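Long-range contact in cell death abnormality protein 2 (PDB 3QWX), which acts as a Crk-family SH2–SH3 signalling adaptor required for cell migration and for the engulfment of cell corpses in Caenorhabditis elegans: residues K115-K126 with F137-K148. Numbering follows the deposited sequence.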
ATOM      1  N   LYS A 115      -0.019  -4.739  -7.624  1.00 22.83           N
ATOM      2  CA  LYS A 115       0.960  -5.246  -8.577  1.00 18.10           C
ATOM      3  C   LYS A 115       0.448  -6.524  -9.220  1.00 19.54           C
ATOM      4  O   LYS A 115      -0.248  -7.303  -8.572  1.00 19.82           O
ATOM      5  CB  LYS A 115       2.288  -5.522  -7.880  1.00 20.25           C
ATOM      6  CG  LYS A 115       2.895  -4.304  -7.192  1.00 20.22           C
ATOM      7  CD  LYS A 115       4.230  -4.652  -6.571  1.00 23.10           C
ATOM      8  CE  LYS A 115       4.806  -3.479  -5.786  1.00 29.72           C
ATOM      9  NZ  LYS A 115       6.201  -3.733  -5.331  1.00 26.53           N
ATOM     10  N   PRO A 116       0.791  -6.739 -10.503  1.00 21.74           N
ATOM     11  CA  PRO A 116       0.414  -7.944 -11.257  1.00 23.96           C
ATOM     12  C   PRO A 116       1.107  -9.192 -10.701  1.00 19.94           C
ATOM     13  O   PRO A 116       2.179  -9.103 -10.104  1.00 22.59           O
ATOM     14  CB  PRO A 116       0.937  -7.660 -12.672  1.00 24.52           C
ATOM     15  CG  PRO A 116       1.248  -6.193 -12.704  1.00 28.45           C
ATOM     16  CD  PRO A 116       1.572  -5.791 -11.321  1.00 24.22           C
ATOM     17  N   ILE A 117       0.487 -10.344 -10.915  1.00 20.78           N
ATOM     18  CA  ILE A 117       0.992 -11.610 -10.397  1.00 23.24           C
ATOM     19  C   ILE A 117       1.953 -12.230 -11.405  1.00 24.00           C
ATOM     20  O   ILE A 117       1.597 -12.435 -12.566  1.00 21.58           O
ATOM     21  CB  ILE A 117      -0.170 -12.584 -10.125  1.00 20.53           C
ATOM     22  CG1 ILE A 117      -1.179 -11.944  -9.152  1.00 21.15           C
ATOM     23  CG2 ILE A 117       0.361 -13.935  -9.631  1.00 22.03           C
ATOM     24  CD1 ILE A 117      -2.580 -12.571  -9.181  1.00 22.93           C
ATOM     25  N   ILE A 118       3.173 -12.511 -10.959  1.00 21.75           N
ATOM     26  CA  ILE A 118       4.158 -13.191 -11.791  1.00 23.60           C
ATOM     27  C   ILE A 118       3.875 -14.690 -11.815  1.00 27.40           C
ATOM     28  O   ILE A 118       3.882 -15.316 -12.868  1.00 26.41           O
ATOM     29  CB  ILE A 118       5.588 -12.929 -11.280  1.00 24.95           C
ATOM     30  CG1 ILE A 118       5.972 -11.475 -11.547  1.00 27.01           C
ATOM     31  CG2 ILE A 118       6.574 -13.856 -11.953  1.00 29.18           C
ATOM     32  CD1 ILE A 118       7.187 -11.019 -10.787  1.00 28.33           C
ATOM     33  N   GLU A 119       3.634 -15.272 -10.646  1.00 20.76           N
ATOM     34  CA  GLU A 119       3.203 -16.664 -10.601  1.00 24.13           C
ATOM     35  C   GLU A 119       2.524 -16.999  -9.278  1.00 23.46           C
ATOM     36  O   GLU A 119       2.655 -16.258  -8.300  1.00 20.88           O
ATOM     37  CB  GLU A 119       4.376 -17.611 -10.865  1.00 29.74           C
ATOM     38  CG  GLU A 119       5.520 -17.487  -9.889  1.00 25.63           C
ATOM     39  CD  GLU A 119       6.662 -18.438 -10.223  1.00 36.44           C
ATOM     40  OE1 GLU A 119       6.812 -18.791 -11.415  1.00 43.10           O
ATOM     41  OE2 GLU A 119       7.401 -18.836  -9.294  1.00 37.37           O
ATOM     42  N   VAL A 120       1.790 -18.107  -9.268  1.00 20.55           N
ATOM     43  CA  VAL A 120       1.135 -18.603  -8.066  1.00 24.25           C
ATOM     44  C   VAL A 120       1.937 -19.766  -7.491  1.00 25.62           C
ATOM     45  O   VAL A 120       2.306 -20.697  -8.210  1.00 26.99           O
ATOM     46  CB  VAL A 120      -0.320 -19.061  -8.352  1.00 26.10           C
ATOM     47  CG1 VAL A 120      -0.996 -19.537  -7.075  1.00 25.45           C
ATOM     48  CG2 VAL A 120      -1.120 -17.932  -8.986  1.00 25.58           C
ATOM     49  N   VAL A 121       2.209 -19.702  -6.193  1.00 25.16           N
ATOM     50  CA  VAL A 121       3.031 -20.702  -5.531  1.00 22.88           C
ATOM     51  C   VAL A 121       2.322 -21.177  -4.278  1.00 22.86           C
ATOM     52  O   VAL A 121       1.373 -20.542  -3.817  1.00 19.20           O
ATOM     53  CB  VAL A 121       4.416 -20.128  -5.128  1.00 22.88           C
ATOM     54  CG1 VAL A 121       5.204 -19.694  -6.358  1.00 20.81           C
ATOM     55  CG2 VAL A 121       4.251 -18.957  -4.151  1.00 18.20           C
ATOM     56  N   VAL A 122       2.772 -22.305  -3.739  1.00 23.36           N
ATOM     57  CA  VAL A 122       2.339 -22.731  -2.417  1.00 21.76           C
ATOM     58  C   VAL A 122       3.555 -22.936  -1.523  1.00 22.73           C
ATOM     59  O   VAL A 122       4.622 -23.355  -1.994  1.00 21.64           O
ATOM     60  CB  VAL A 122       1.467 -24.024  -2.448  1.00 27.18           C
ATOM     61  CG1 VAL A 122       0.257 -23.823  -3.354  1.00 25.57           C
ATOM     62  CG2 VAL A 122       2.286 -25.214  -2.903  1.00 28.70           C
ATOM     63  N   GLY A 123       3.384 -22.635  -0.238  1.00 20.30           N
ATOM     64  CA  GLY A 123       4.440 -22.807   0.741  1.00 21.20           C
ATOM     65  C   GLY A 123       4.803 -24.277   0.852  1.00 20.03           C
ATOM     66  O   GLY A 123       3.928 -25.125   1.015  1.00 20.29           O
ATOM     67  N   THR A 124       6.087 -24.588   0.739  1.00 20.07           N
ATOM     68  CA  THR A 124       6.532 -25.980   0.844  1.00 24.15           C
ATOM     69  C   THR A 124       6.986 -26.271   2.280  1.00 28.77           C
ATOM     70  O   THR A 124       7.049 -27.424   2.712  1.00 24.81           O
ATOM     71  CB  THR A 124       7.663 -26.306  -0.144  1.00 24.22           C
ATOM     72  OG1 THR A 124       8.761 -25.419   0.081  1.00 31.17           O
ATOM     73  CG2 THR A 124       7.185 -26.159  -1.579  1.00 27.76           C
ATOM     74  N   PHE A 125       7.305 -25.209   3.011  1.00 25.54           N
ATOM     75  CA  PHE A 125       7.635 -25.305   4.424  1.00 25.21           C
ATOM     76  C   PHE A 125       7.005 -24.103   5.121  1.00 24.39           C
ATOM     77  O   PHE A 125       6.651 -23.118   4.472  1.00 24.64           O
ATOM     78  CB  PHE A 125       9.157 -25.298   4.637  1.00 29.59           C
ATOM     79  CG  PHE A 125       9.893 -26.387   3.890  1.00 32.76           C
ATOM     80  CD1 PHE A 125      10.439 -26.140   2.641  1.00 32.31           C
ATOM     81  CD2 PHE A 125      10.045 -27.652   4.447  1.00 35.51           C
ATOM     82  CE1 PHE A 125      11.108 -27.135   1.948  1.00 36.47           C
ATOM     83  CE2 PHE A 125      10.710 -28.653   3.763  1.00 38.47           C
ATOM     84  CZ  PHE A 125      11.243 -28.394   2.508  1.00 41.82           C
ATOM     85  N   LYS A 126       6.854 -24.178   6.437  1.00 24.10           N
ATOM     86  CA  LYS A 126       6.371 -23.030   7.189  1.00 25.11           C
ATOM     87  C   LYS A 126       7.468 -21.961   7.278  1.00 22.52           C
ATOM     88  O   LYS A 126       8.652 -22.272   7.400  1.00 22.19           O
ATOM     89  CB  LYS A 126       5.890 -23.442   8.589  1.00 22.63           C
ATOM     90  CG  LYS A 126       6.874 -23.123   9.699  1.00 26.50           C
ATOM     91  CD  LYS A 126       6.294 -23.401  11.081  1.00 27.59           C
ATOM     92  CE  LYS A 126       7.419 -23.688  12.076  1.00 27.05           C
ATOM     93  NZ  LYS A 126       6.921 -24.050  13.440  1.00 31.87           N
ATOM     94  N   PHE A 137       4.305 -17.306   6.434  1.00 18.48           N
ATOM     95  CA  PHE A 137       3.247 -18.119   5.857  1.00 16.87           C
ATOM     96  C   PHE A 137       3.296 -19.549   6.369  1.00 19.41           C
ATOM     97  O   PHE A 137       4.284 -19.981   6.988  1.00 20.48           O
ATOM     98  CB  PHE A 137       3.277 -18.088   4.319  1.00 16.16           C
ATOM     99  CG  PHE A 137       4.581 -18.532   3.718  1.00 18.81           C
ATOM    100  CD1 PHE A 137       5.578 -17.611   3.438  1.00 18.13           C
ATOM    101  CD2 PHE A 137       4.796 -19.862   3.399  1.00 19.10           C
ATOM    102  CE1 PHE A 137       6.775 -18.009   2.879  1.00 18.95           C
ATOM    103  CE2 PHE A 137       6.000 -20.276   2.841  1.00 17.55           C
ATOM    104  CZ  PHE A 137       6.987 -19.354   2.577  1.00 19.30           C
ATOM    105  N   GLU A 138       2.221 -20.277   6.098  1.00 19.17           N
ATOM    106  CA  GLU A 138       2.076 -21.655   6.554  1.00 19.99           C
ATOM    107  C   GLU A 138       2.477 -22.621   5.436  1.00 19.28           C
ATOM    108  O   GLU A 138       2.459 -22.260   4.263  1.00 16.42           O
ATOM    109  CB  GLU A 138       0.629 -21.913   6.995  1.00 19.15           C
ATOM    110  CG  GLU A 138       0.192 -21.126   8.248  1.00 19.02           C
ATOM    111  CD  GLU A 138      -1.287 -21.290   8.547  1.00 25.86           C
ATOM    112  OE1 GLU A 138      -1.778 -22.430   8.456  1.00 30.62           O
ATOM    113  OE2 GLU A 138      -1.968 -20.285   8.852  1.00 25.58           O
ATOM    114  N   GLN A 139       2.856 -23.843   5.794  1.00 20.01           N
ATOM    115  CA  GLN A 139       3.139 -24.834   4.773  1.00 18.33           C
ATOM    116  C   GLN A 139       1.828 -25.099   4.056  1.00 21.16           C
ATOM    117  O   GLN A 139       0.791 -25.234   4.697  1.00 17.62           O
ATOM    118  CB  GLN A 139       3.652 -26.134   5.380  1.00 21.01           C
ATOM    119  CG  GLN A 139       3.911 -27.218   4.344  1.00 22.04           C
ATOM    120  CD  GLN A 139       4.513 -28.457   4.965  1.00 27.14           C
ATOM    121  OE1 GLN A 139       3.895 -29.091   5.820  1.00 26.78           O
ATOM    122  NE2 GLN A 139       5.734 -28.801   4.552  1.00 28.06           N
ATOM    123  N   GLY A 140       1.882 -25.158   2.730  1.00 20.84           N
ATOM    124  CA  GLY A 140       0.688 -25.386   1.933  1.00 21.99           C
ATOM    125  C   GLY A 140      -0.080 -24.117   1.603  1.00 21.34           C
ATOM    126  O   GLY A 140      -1.069 -24.169   0.878  1.00 22.65           O
ATOM    127  N   GLU A 141       0.368 -22.974   2.121  1.00 21.06           N
ATOM    128  CA  GLU A 141      -0.362 -21.725   1.902  1.00 20.21           C
ATOM    129  C   GLU A 141      -0.155 -21.159   0.500  1.00 20.53           C
ATOM    130  O   GLU A 141       0.970 -21.104   0.003  1.00 20.30           O
ATOM    131  CB  GLU A 141      -0.010 -20.673   2.961  1.00 21.24           C
ATOM    132  CG  GLU A 141      -0.830 -19.381   2.826  1.00 18.22           C
ATOM    133  CD  GLU A 141      -0.587 -18.399   3.959  1.00 21.28           C
ATOM    134  OE1 GLU A 141      -0.003 -18.792   4.993  1.00 21.55           O
ATOM    135  OE2 GLU A 141      -0.970 -17.219   3.811  1.00 20.72           O
ATOM    136  N   ARG A 142      -1.250 -20.722  -0.120  1.00 17.74           N
ATOM    137  CA  ARG A 142      -1.216 -20.178  -1.479  1.00 18.49           C
ATOM    138  C   ARG A 142      -0.759 -18.721  -1.475  1.00 15.69           C
ATOM    139  O   ARG A 142      -1.289 -17.904  -0.740  1.00 19.51           O
ATOM    140  CB  ARG A 142      -2.604 -20.294  -2.120  1.00 21.61           C
ATOM    141  CG  ARG A 142      -2.699 -19.761  -3.548  1.00 25.62           C
ATOM    142  CD  ARG A 142      -4.165 -19.674  -4.007  1.00 28.72           C
ATOM    143  NE  ARG A 142      -4.317 -19.253  -5.405  1.00 32.08           N
ATOM    144  CZ  ARG A 142      -4.225 -17.996  -5.841  1.00 31.41           C
ATOM    145  NH1 ARG A 142      -3.950 -17.007  -4.999  1.00 26.23           N
ATOM    146  NH2 ARG A 142      -4.405 -17.725  -7.133  1.00 29.63           N
ATOM    147  N   LEU A 143       0.245 -18.399  -2.279  1.00 18.81           N
ATOM    148  CA  LEU A 143       0.742 -17.033  -2.328  1.00 19.72           C
ATOM    149  C   LEU A 143       0.869 -16.599  -3.770  1.00 19.59           C
ATOM    150  O   LEU A 143       0.927 -17.419  -4.687  1.00 19.94           O
ATOM    151  CB  LEU A 143       2.102 -16.913  -1.643  1.00 17.82           C
ATOM    152  CG  LEU A 143       2.210 -17.381  -0.186  1.00 20.36           C
ATOM    153  CD1 LEU A 143       3.663 -17.445   0.212  1.00 18.79           C
ATOM    154  CD2 LEU A 143       1.416 -16.465   0.778  1.00 16.86           C
ATOM    155  N   GLU A 144       0.905 -15.294  -3.954  1.00 19.89           N
ATOM    156  CA  GLU A 144       1.079 -14.711  -5.271  1.00 20.81           C
ATOM    157  C   GLU A 144       2.403 -13.981  -5.269  1.00 17.56           C
ATOM    158  O   GLU A 144       2.643 -13.106  -4.437  1.00 17.06           O
ATOM    159  CB  GLU A 144      -0.084 -13.759  -5.587  1.00 17.37           C
ATOM    160  CG  GLU A 144      -1.362 -14.515  -5.931  1.00 21.26           C
ATOM    161  CD  GLU A 144      -2.619 -13.641  -5.884  1.00 24.86           C
ATOM    162  OE1 GLU A 144      -2.495 -12.440  -5.600  1.00 20.88           O
ATOM    163  OE2 GLU A 144      -3.727 -14.175  -6.115  1.00 22.32           O
ATOM    164  N   ILE A 145       3.264 -14.355  -6.203  1.00 16.97           N
ATOM    165  CA  ILE A 145       4.569 -13.733  -6.332  1.00 17.17           C
ATOM    166  C   ILE A 145       4.485 -12.483  -7.202  1.00 18.40           C
ATOM    167  O   ILE A 145       4.040 -12.546  -8.343  1.00 17.58           O
ATOM    168  CB  ILE A 145       5.589 -14.727  -6.925  1.00 18.31           C
ATOM    169  CG1 ILE A 145       5.676 -15.982  -6.047  1.00 17.98           C
ATOM    170  CG2 ILE A 145       6.958 -14.083  -7.084  1.00 18.27           C
ATOM    171  CD1 ILE A 145       6.116 -15.727  -4.608  1.00 18.44           C
ATOM    172  N   LEU A 146       4.937 -11.357  -6.655  1.00 16.23           N
ATOM    173  CA  LEU A 146       4.850 -10.064  -7.326  1.00 18.34           C
ATOM    174  C   LEU A 146       6.179  -9.623  -7.902  1.00 23.53           C
ATOM    175  O   LEU A 146       6.232  -8.763  -8.784  1.00 21.86           O
ATOM    176  CB  LEU A 146       4.395  -8.983  -6.339  1.00 21.08           C
ATOM    177  CG  LEU A 146       2.925  -8.834  -5.939  1.00 24.36           C
ATOM    178  CD1 LEU A 146       2.073 -10.008  -6.339  1.00 19.73           C
ATOM    179  CD2 LEU A 146       2.817  -8.546  -4.464  1.00 25.15           C
ATOM    180  N   SER A 147       7.263 -10.177  -7.381  1.00 17.53           N
ATOM    181  CA  SER A 147       8.570  -9.773  -7.856  1.00 24.22           C
ATOM    182  C   SER A 147       9.603 -10.819  -7.526  1.00 23.17           C
ATOM    183  O   SER A 147       9.654 -11.312  -6.398  1.00 17.64           O
ATOM    184  CB  SER A 147       8.989  -8.439  -7.241  1.00 22.96           C
ATOM    185  OG  SER A 147      10.184  -7.994  -7.849  1.00 31.81           O
ATOM    186  N   LYS A 148      10.417 -11.167  -8.516  1.00 22.65           N
ATOM    187  CA  LYS A 148      11.566 -12.028  -8.262  1.00 25.03           C
ATOM    188  C   LYS A 148      12.843 -11.209  -8.075  1.00 28.50           C
ATOM    189  O   LYS A 148      13.771 -11.274  -8.879  1.00 26.39           O
ATOM    190  CB  LYS A 148      11.694 -13.086  -9.350  1.00 26.79           C
ATOM    191  CG  LYS A 148      10.589 -14.113  -9.253  1.00 24.21           C
ATOM    192  CD  LYS A 148      10.741 -15.221 -10.274  1.00 29.53           C
ATOM    193  CE  LYS A 148       9.689 -16.295 -10.032  1.00 27.66           C
ATOM    194  NZ  LYS A 148       9.902 -17.479 -10.897  1.00 31.20           N
TER
HETATM  195  O   HOH W   1       4.452  -7.603 -10.257  1.00 18.21           O
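Val121 and Leu143 form a hydrogen-bonded antiparallel pair at the heart of this contact, which joins strands 119-123 and 142-147, the first two of the first SH3 domain. The long connection between them is the RT loop of the SH3 fold. Val121 N donates to Leu143 O at 3.0 Å, and Leu143 N returns a bond to Val121 O; both are nearly straight. Toward the start of strand 119-123 the register slips. A classic beta bulge sets Ile118 and Glu119 together opposite the single residue Ile145. Ile118 N reaches Ile145 O at 2.8 Å, while Ile145 N binds Glu119 O.

Arg142 can be followed outward. Its CB leaves the sheet on the side shared with Val120, Val122 and Glu144. CG stands anti to the backbone N (chi1 -180°) and passes Val120 CG1. The chain stays extended to NE; Arg142 NE lies 3.7 Å from Val120 CG1. At CZ the guanidinium lays one face over that methyl, off-centre toward the rim. NH2 also touches Val120 CG2. Arg142 NH1 forms a salt bridge to Glu144 OE2 at 3.1 Å, in the guanidinium plane. Glu144 OE1 has a second charged partner, Arg157, so this carboxylate lies between two arginines. Ile117 CD1 packs against Glu144 CD.

On the opposite face Val121 CG1 lies 3.8 Å from Ile145 CG1. Glu119 shares this face; its OE2 makes a long, weak salt bridge to Lys148 NZ. Lys148 also makes a cation-pi contact with Trp154. At the far end Gln139 NE2 binds Thr124 O at 2.6 Å, from above the carbonyl plane. A type II turn, Glu138 to Glu141, brings Gly140 N to Gly123 O.

In the five-stranded antiparallel sheet, 142-147 is the middle strand, beside 153-157, and 119-123 lies between it and 171-173. Phe137 touches Val166 of strand 163-167 and Val171 of strand 171-173.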